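Local atomic coordinates of TRAP-T family transporter, DctP (Periplasmic binding) subunit (Sulfitobacter sp. NAS-14.1, PDB entry 4PF8), a protein that binds beta-D-galacturonate and probably delivers it, as the periplasmic solute-binding subunit, to a TRAP-type membrane transporter. Residues P210-T215 against K278-G283; T50-G55 against Q251-T256; G90-G93 against A98-V101. All blocks are in the same frame, centred on the assembly; numbering follows the deposited sequence.

Interaction 1 (P210-T215 against K278-G283); sequences PSYEST and KIIMDG
Ile280 lays its CD1 methyl obliquely against the ring of Tyr212, 3.5 Å from CD2, while its CG2 branch comes within 4.0 Å of CE2. CG1 sits beside the backbone N (chi1 -75°), and this turns the CG1-CD1 arm to the ring. Next to Tyr212 on helix 209-214, Glu213 meets the C-terminal turn of helix 248-282: CG lies 3.7 Å from Ile279 CG2, and the chain, bent at chi2 (-96°), carries CD past Ile279 CD1 at 3.9 Å. OE2 also lies against Ile279 CD1, while OE1 turns to Arg272 (salt bridge) and Ser276 (hydrogen bond), both earlier on helix 248-282. Tyr212 OH bonds to Ala221 O, and its ring also meets Tyr149 and Tyr224. The short axes run 9.9 Å apart at 53°, so the contact is local. Replacing Ile280 by alanine removes CD1 and CG2, and would probably open a gap beside CD2 and CE2 of the Tyr212 ring. A weak hydrogen bond links Ser211 OG and O1 of the bound galacturonate. The contact is van der Waals packing, mainly of carbon on carbon, with no hydrogen bond across, and the polar ends of Tyr212 and Glu213 are satisfied by residues around it.

Interaction 2 (T50-G55 against Q251-T256); sequences TEKTGG and QEIVKT
Ile253 is the sole residue of segment 251-256 that touches segment 50-55, and its branches divide the work. CG2 packs 3.7 Å from Lys52 CB, whereas CD1 reaches the helix end, lying 3.6 Å from Lys52 O and 3.9 Å from Thr53 CG2. The Lys52 chain starts toward Ile253, but a bend at chi2 (-61°) leads its amine away, and the part in the contact is CB. Thr53 meets CD1 through its methyl because CG2 stands anti to the carbonyl carbon; OG1 is occupied on its own side of the contact, bonded to Val49 O and Ile57 N. Behind these residues, helix 37-52 stops in a Schellman motif: Gly55 N binds Thr50 O at 2.8 Å and Gly54 N binds Glu51 O at 3.2 Å. Gly54 is the C-prime residue, with positive phi (63°). Thr50 OG1 ties the same turn to Ile57 O. Farther along, Val254 touches Phe45 and Thr256 touches Glu48, so helix 248-282 continues to pack on helix 37-52 beyond this end. No hydrogen bond joins the segments; three residues in van der Waals contact join the end of helix 37-52 to helix 248-282 at the surface, and the polar bonding goes into shaping the turn.

Interaction 3 (G90-G93 against A98-V101); sequences GPMG and ATNV
Thr99 points its hydroxyl at the backbone around Gly93, and Asn100 turns a face of its amide to Gly93 CA. Thr99 OG1 lies 3.3 Å from Met92 C and equally near Gly93 N, but the angle at that N is too poor for a hydrogen bond. The hydroxyl is engaged with Val96 O; with chi1 at 65°, OG1 stands between the backbone N and the carbonyl carbon, leaving CG2 to lie 4.0 Å from Met92 CG. Met92, a selenomethionine, crosses Thr99 obliquely and touches it through CB and CG; its chain bends at chi2 and chi3, taking the selenium away to where the side chain packs on Leu130 and Ile74.

Asn100 OD1 lies 3.4 Å from Gly93 CA. A CB on Gly93 would clash with this oxygen, so glycine suits the position. The other arm of the amide, ND2, gives Gly93 O a weak bond of 3.4 Å, bent to 132° at the hydrogen; the acceptor oxygen lies off the amide plane, in keeping with the bend. A water bridges the same two atoms: it donates to Gly93 O at 2.7 Å and accepts from Asn100 ND2 at 3.1 Å. OD1 takes a hydrogen bond from Asn171 ND2, which also donates to Gly90 O, so one outside amide ties both segments and fixes which way the Asn100 amide faces.

The contact closes the short loop between helix 89-92 and the 3-10 segment 98-101. Just ahead of it, Ser88 belongs to the galacturonate pocket and its OG accepts from Gly90 N. In a mostly buried place, this loop is secured by close side-chain-to-backbone packing and by bent or water-relayed polar links, with the stronger bonds of Thr99 and Asn100 going to Val96 and Asn171.

In the fold
Interactions 1 and 2 share helix 248-282 but lie far apart along it, their centres about 35 Å from each other: one near its C-terminal end, against helix 209-214, the other near its start, against helix 37-52. Neither has a hydrogen bond between its segments, and in each isoleucine methyls do most of the touching, yet interaction 1 is half buried and adjoins the sugar pocket, whereas interaction 2 is a surface contact. Interaction 3 is the buried one. It lies on the other side of the chain's centre from interaction 1, joins neighbours in sequence rather than distant helices, and differs in chemistry, with backbone, amide and water in place of methyl groups.

Interaction 1 (P210-T215 against K278-G283)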
loop_
_atom_site.group_PDB
_atom_site.type_symbol
_atom_site.label_atom_id
_atom_site.label_comp_id
_atom_site.label_asym_id
_atom_site.label_seq_id
_atom_site.Cartn_x
_atom_site.Cartn_y
_atom_site.Cartn_z
ATOM N N PRO A 210 -9.689 5.463 3.518
ATOM C CA PRO A 210 -9.602 6.486 2.465
ATOM C C PRO A 210 -9.641 5.943 1.026
ATOM O O PRO A 210 -10.188 6.584 0.128
ATOM C CB PRO A 210 -8.265 7.165 2.769
ATOM C CG PRO A 210 -8.108 7.001 4.267
ATOM C CD PRO A 210 -8.581 5.584 4.482
ATOM N N SER A 211 -9.069 4.776 0.807
ATOM C CA SER A 211 -9.130 4.154 -0.526
ATOM C C SER A 211 -10.544 3.722 -0.874
ATOM O O SER A 211 -11.011 3.947 -1.963
ATOM C CB SER A 211 -8.193 2.948 -0.609
ATOM O OG SER A 211 -6.828 3.344 -0.690
ATOM N N TYR A 212 -11.203 3.074 0.076
ATOM C CA TYR A 212 -12.587 2.597 -0.082
ATOM C C TYR A 212 -13.533 3.754 -0.377
ATOM O O TYR A 212 -14.450 3.630 -1.196
ATOM C CB TYR A 212 -12.951 1.865 1.215
ATOM C CG TYR A 212 -14.364 1.396 1.400
ATOM C CD1 TYR A 212 -14.999 0.599 0.468
ATOM C CD2 TYR A 212 -15.035 1.674 2.584
ATOM C CE1 TYR A 212 -16.278 0.151 0.684
ATOM C CE2 TYR A 212 -16.319 1.232 2.804
ATOM C CZ TYR A 212 -16.914 0.456 1.881
ATOM O OH TYR A 212 -18.199 0.034 2.144
ATOM N N GLU A 213 -13.304 4.883 0.292
ATOM C CA GLU A 213 -14.106 6.088 0.108
ATOM C C GLU A 213 -13.759 6.873 -1.161
ATOM O O GLU A 213 -14.653 7.199 -1.946
ATOM C CB GLU A 213 -13.938 6.998 1.339
ATOM C CG GLU A 213 -14.710 8.296 1.267
ATOM C CD GLU A 213 -13.844 9.430 0.777
ATOM O OE1 GLU A 213 -12.706 9.570 1.293
ATOM O OE2 GLU A 213 -14.292 10.165 -0.125
ATOM N N SER A 214 -12.473 7.178 -1.368
ATOM C CA SER A 214 -12.069 8.111 -2.422
ATOM C C SER A 214 -12.362 7.579 -3.816
ATOM O O SER A 214 -12.538 8.352 -4.753
ATOM C CB SER A 214 -10.588 8.477 -2.291
ATOM O OG SER A 214 -9.740 7.379 -2.478
ATOM N N THR A 215 -12.412 6.255 -3.932
ATOM C CA THR A 215 -12.650 5.566 -5.205
ATOM C C THR A 215 -14.127 5.339 -5.477
ATOM O O THR A 215 -14.493 4.802 -6.529
ATOM C CB THR A 215 -12.023 4.192 -5.197
ATOM O OG1 THR A 215 -12.572 3.447 -4.101
ATOM C CG2 THR A 215 -10.500 4.281 -5.093
ATOM N N LYS A 278 -16.153 8.867 8.444
ATOM C CA LYS A 278 -17.376 9.650 8.596
ATOM C C LYS A 278 -18.214 9.670 7.305
ATOM O O LYS A 278 -19.438 9.519 7.336
ATOM C CB LYS A 278 -17.045 11.076 9.054
ATOM C CG LYS A 278 -18.273 11.858 9.478
ATOM C CD LYS A 278 -17.908 13.226 9.975
ATOM C CE LYS A 278 -19.121 13.924 10.562
ATOM N NZ LYS A 278 -20.201 14.133 9.548
ATOM N N ILE A 279 -17.550 9.858 6.170
ATOM C CA ILE A 279 -18.226 9.860 4.871
ATOM C C ILE A 279 -18.902 8.509 4.612
ATOM O O ILE A 279 -20.054 8.443 4.154
ATOM C CB ILE A 279 -17.223 10.204 3.757
ATOM C CG1 ILE A 279 -16.830 11.674 3.863
ATOM C CG2 ILE A 279 -17.804 9.922 2.369
ATOM C CD1 ILE A 279 -15.631 12.029 3.072
ATOM N N ILE A 280 -18.174 7.439 4.904
ATOM C CA ILE A 280 -18.645 6.073 4.710
ATOM C C ILE A 280 -19.889 5.848 5.542
ATOM O O ILE A 280 -20.923 5.365 5.041
ATOM C CB ILE A 280 -17.508 5.086 5.122
ATOM C CG1 ILE A 280 -16.419 5.078 4.028
ATOM C CG2 ILE A 280 -18.031 3.697 5.448
ATOM C CD1 ILE A 280 -15.076 4.518 4.545
HETATM N N MSE A 281 -19.840 6.245 6.806
HETATM C CA MSE A 281 -20.975 5.991 7.685
HETATM C C MSE A 281 -22.160 6.869 7.291
HETATM O O MSE A 281 -23.315 6.410 7.291
HETATM C CB MSE A 281 -20.573 6.189 9.140
HETATM C CG MSE A 281 -19.540 5.148 9.590
HETATM SE SE MSE A 281 -19.077 5.288 11.471
HETATM C CE MSE A 281 -18.175 6.975 11.425
ATOM N N ASP A 282 -21.888 8.118 6.928
ATOM C CA ASP A 282 -22.956 9.039 6.533
ATOM C C ASP A 282 -23.577 8.616 5.186
ATOM O O ASP A 282 -24.696 9.011 4.855
ATOM C CB ASP A 282 -22.427 10.463 6.389
ATOM C CG ASP A 282 -22.101 11.133 7.719
ATOM O OD1 ASP A 282 -22.445 10.599 8.792
ATOM O OD2 ASP A 282 -21.484 12.220 7.669
ATOM N N GLY A 283 -22.846 7.821 4.425
ATOM C CA GLY A 283 -23.293 7.342 3.129
ATOM C C GLY A 283 -24.072 6.037 3.185
ATOM O O GLY A 283 -24.388 5.456 2.148
#

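Interaction 2 (T50-G55 against Q251-T256)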
loop_
_atom_site.group_PDB
_atom_site.type_symbol
_atom_site.label_atom_id
_atom_site.label_comp_id
_atom_site.label_asym_id
_atom_site.label_seq_id
_atom_site.Cartn_x
_atom_site.Cartn_y
_atom_site.Cartn_z
ATOM N N THR A 50 12.078 21.729 -5.686
ATOM C CA THR A 50 12.207 22.877 -6.608
ATOM C C THR A 50 12.622 24.149 -5.887
ATOM O O THR A 50 13.469 24.917 -6.372
ATOM C CB THR A 50 10.896 23.097 -7.363
ATOM O OG1 THR A 50 10.607 21.921 -8.115
ATOM C CG2 THR A 50 10.993 24.266 -8.306
ATOM N N GLU A 51 12.046 24.378 -4.719
ATOM C CA GLU A 51 12.370 25.562 -3.934
ATOM C C GLU A 51 13.840 25.579 -3.514
ATOM O O GLU A 51 14.537 26.604 -3.682
ATOM C CB GLU A 51 11.465 25.629 -2.691
ATOM C CG GLU A 51 11.875 26.688 -1.658
ATOM C CD GLU A 51 11.052 26.582 -0.377
ATOM O OE1 GLU A 51 11.459 27.172 0.654
ATOM O OE2 GLU A 51 9.998 25.894 -0.400
ATOM N N LYS A 52 14.306 24.454 -2.972
ATOM C CA LYS A 52 15.656 24.368 -2.412
ATOM C C LYS A 52 16.750 24.281 -3.468
ATOM O O LYS A 52 17.913 24.575 -3.169
ATOM C CB LYS A 52 15.799 23.178 -1.469
ATOM C CG LYS A 52 14.928 23.245 -0.258
ATOM C CD LYS A 52 15.218 24.443 0.614
ATOM C CE LYS A 52 14.604 24.217 1.984
ATOM N NZ LYS A 52 14.512 25.472 2.764
ATOM N N THR A 53 16.401 23.846 -4.681
ATOM C CA THR A 53 17.369 23.864 -5.789
ATOM C C THR A 53 17.252 25.144 -6.617
ATOM O O THR A 53 17.888 25.271 -7.652
ATOM C CB THR A 53 17.234 22.653 -6.737
ATOM O OG1 THR A 53 15.963 22.687 -7.412
ATOM C CG2 THR A 53 17.384 21.341 -5.977
ATOM N N GLY A 54 16.421 26.081 -6.182
ATOM C CA GLY A 54 16.292 27.345 -6.884
ATOM C C GLY A 54 15.767 27.169 -8.296
ATOM O O GLY A 54 16.099 27.955 -9.198
ATOM N N GLY A 55 14.931 26.149 -8.480
ATOM C CA GLY A 55 14.311 25.880 -9.761
ATOM C C GLY A 55 15.151 25.024 -10.687
ATOM O O GLY A 55 14.750 24.764 -11.821
ATOM N N GLN A 251 21.200 15.476 -3.796
ATOM C CA GLN A 251 20.816 14.242 -3.114
ATOM C C GLN A 251 20.386 14.546 -1.685
ATOM O O GLN A 251 19.388 14.018 -1.200
ATOM C CB GLN A 251 21.947 13.209 -3.149
ATOM C CG GLN A 251 22.211 12.639 -4.545
ATOM C CD GLN A 251 23.280 11.557 -4.551
ATOM O OE1 GLN A 251 24.041 11.417 -3.597
ATOM N NE2 GLN A 251 23.350 10.796 -5.634
ATOM N N GLU A 252 21.119 15.421 -1.012
ATOM C CA GLU A 252 20.772 15.768 0.362
ATOM C C GLU A 252 19.443 16.514 0.425
ATOM O O GLU A 252 18.638 16.285 1.341
ATOM C CB GLU A 252 21.885 16.599 0.992
ATOM C CG GLU A 252 23.112 15.778 1.339
ATOM C CD GLU A 252 22.809 14.679 2.340
ATOM O OE1 GLU A 252 21.956 14.900 3.230
ATOM O OE2 GLU A 252 23.418 13.589 2.225
ATOM N N ILE A 253 19.211 17.404 -0.533
ATOM C CA ILE A 253 17.950 18.119 -0.615
ATOM C C ILE A 253 16.801 17.118 -0.805
ATOM O O ILE A 253 15.757 17.230 -0.163
ATOM C CB ILE A 253 17.964 19.158 -1.757
ATOM C CG1 ILE A 253 18.741 20.399 -1.320
ATOM C CG2 ILE A 253 16.543 19.571 -2.135
ATOM C CD1 ILE A 253 19.209 21.283 -2.476
ATOM N N VAL A 254 17.005 16.140 -1.673
ATOM C CA VAL A 254 15.965 15.150 -1.939
ATOM C C VAL A 254 15.647 14.308 -0.704
ATOM O O VAL A 254 14.482 14.067 -0.383
ATOM C CB VAL A 254 16.374 14.255 -3.131
ATOM C CG1 VAL A 254 15.505 12.984 -3.208
ATOM C CG2 VAL A 254 16.270 15.052 -4.421
ATOM N N LYS A 255 16.675 13.875 0.002
ATOM C CA LYS A 255 16.470 13.076 1.199
ATOM C C LYS A 255 15.736 13.874 2.277
ATOM O O LYS A 255 14.833 13.343 2.927
ATOM C CB LYS A 255 17.806 12.520 1.705
ATOM C CG LYS A 255 18.353 11.445 0.774
ATOM C CD LYS A 255 19.495 10.644 1.387
ATOM C CE LYS A 255 19.628 9.299 0.680
ATOM N NZ LYS A 255 21.018 8.757 0.716
ATOM N N THR A 256 16.094 15.149 2.443
ATOM C CA THR A 256 15.448 15.990 3.451
ATOM C C THR A 256 13.983 16.239 3.072
ATOM O O THR A 256 13.074 16.132 3.907
ATOM C CB THR A 256 16.173 17.328 3.594
ATOM O OG1 THR A 256 17.489 17.099 4.112
ATOM C CG2 THR A 256 15.428 18.250 4.541
#

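Interaction 3 (G90-G93 against A98-V101)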
loop_
_atom_site.group_PDB
_atom_site.type_symbol
_atom_site.label_atom_id
_atom_site.label_comp_id
_atom_site.label_asym_id
_atom_site.label_seq_id
_atom_site.Cartn_x
_atom_site.Cartn_y
_atom_site.Cartn_z
ATOM N N GLY A 90 2.882 -3.685 -1.446
ATOM C CA GLY A 90 2.137 -4.878 -1.799
ATOM C C GLY A 90 2.549 -5.433 -3.159
ATOM O O GLY A 90 3.003 -6.562 -3.286
ATOM N N PRO A 91 2.400 -4.628 -4.218
ATOM C CA PRO A 91 2.770 -5.092 -5.560
ATOM C C PRO A 91 4.282 -5.136 -5.799
ATOM O O PRO A 91 4.747 -5.675 -6.806
ATOM C CB PRO A 91 2.118 -4.056 -6.488
ATOM C CG PRO A 91 1.095 -3.330 -5.636
ATOM C CD PRO A 91 1.650 -3.360 -4.241
HETATM N N MSE A 92 5.035 -4.555 -4.886
HETATM C CA MSE A 92 6.490 -4.519 -4.983
HETATM C C MSE A 92 7.110 -5.898 -4.735
HETATM O O MSE A 92 8.262 -6.127 -5.074
HETATM C CB MSE A 92 7.029 -3.514 -3.977
HETATM C CG MSE A 92 8.509 -3.330 -4.002
HETATM SE SE MSE A 92 8.997 -2.270 -5.504
HETATM C CE MSE A 92 8.419 -0.503 -4.937
ATOM N N GLY A 93 6.354 -6.824 -4.161
ATOM C CA GLY A 93 6.867 -8.167 -3.926
ATOM C C GLY A 93 7.402 -8.908 -5.156
ATOM O O GLY A 93 8.271 -9.769 -5.045
ATOM N N ALA A 98 12.215 -9.354 -1.083
ATOM C CA ALA A 98 12.274 -9.094 0.359
ATOM C C ALA A 98 11.024 -8.380 0.873
ATOM O O ALA A 98 10.599 -8.584 2.022
ATOM C CB ALA A 98 13.517 -8.288 0.706
ATOM N N THR A 99 10.402 -7.571 0.029
ATOM C CA THR A 99 9.276 -6.779 0.486
ATOM C C THR A 99 8.016 -7.618 0.690
ATOM O O THR A 99 7.060 -7.110 1.222
ATOM C CB THR A 99 8.937 -5.593 -0.444
ATOM O OG1 THR A 99 8.506 -6.077 -1.723
ATOM C CG2 THR A 99 10.140 -4.687 -0.591
ATOM N N ASN A 100 8.014 -8.885 0.282
ATOM C CA ASN A 100 6.828 -9.706 0.541
ATOM C C ASN A 100 6.490 -9.794 2.014
ATOM O O ASN A 100 5.344 -9.974 2.371
ATOM C CB ASN A 100 6.973 -11.115 -0.037
ATOM C CG ASN A 100 6.792 -11.144 -1.521
ATOM O OD1 ASN A 100 5.734 -10.784 -2.026
ATOM N ND2 ASN A 100 7.828 -11.548 -2.240
ATOM N N VAL A 101 7.494 -9.658 2.875
ATOM C CA VAL A 101 7.280 -9.824 4.311
ATOM C C VAL A 101 6.237 -8.870 4.901
ATOM O O VAL A 101 5.578 -9.211 5.870
ATOM C CB VAL A 101 8.603 -9.696 5.101
ATOM C CG1 VAL A 101 9.604 -10.742 4.631
ATOM C CG2 VAL A 101 9.181 -8.283 4.980
HETATM O O HOH W 1 8.429 -12.498 -5.175
#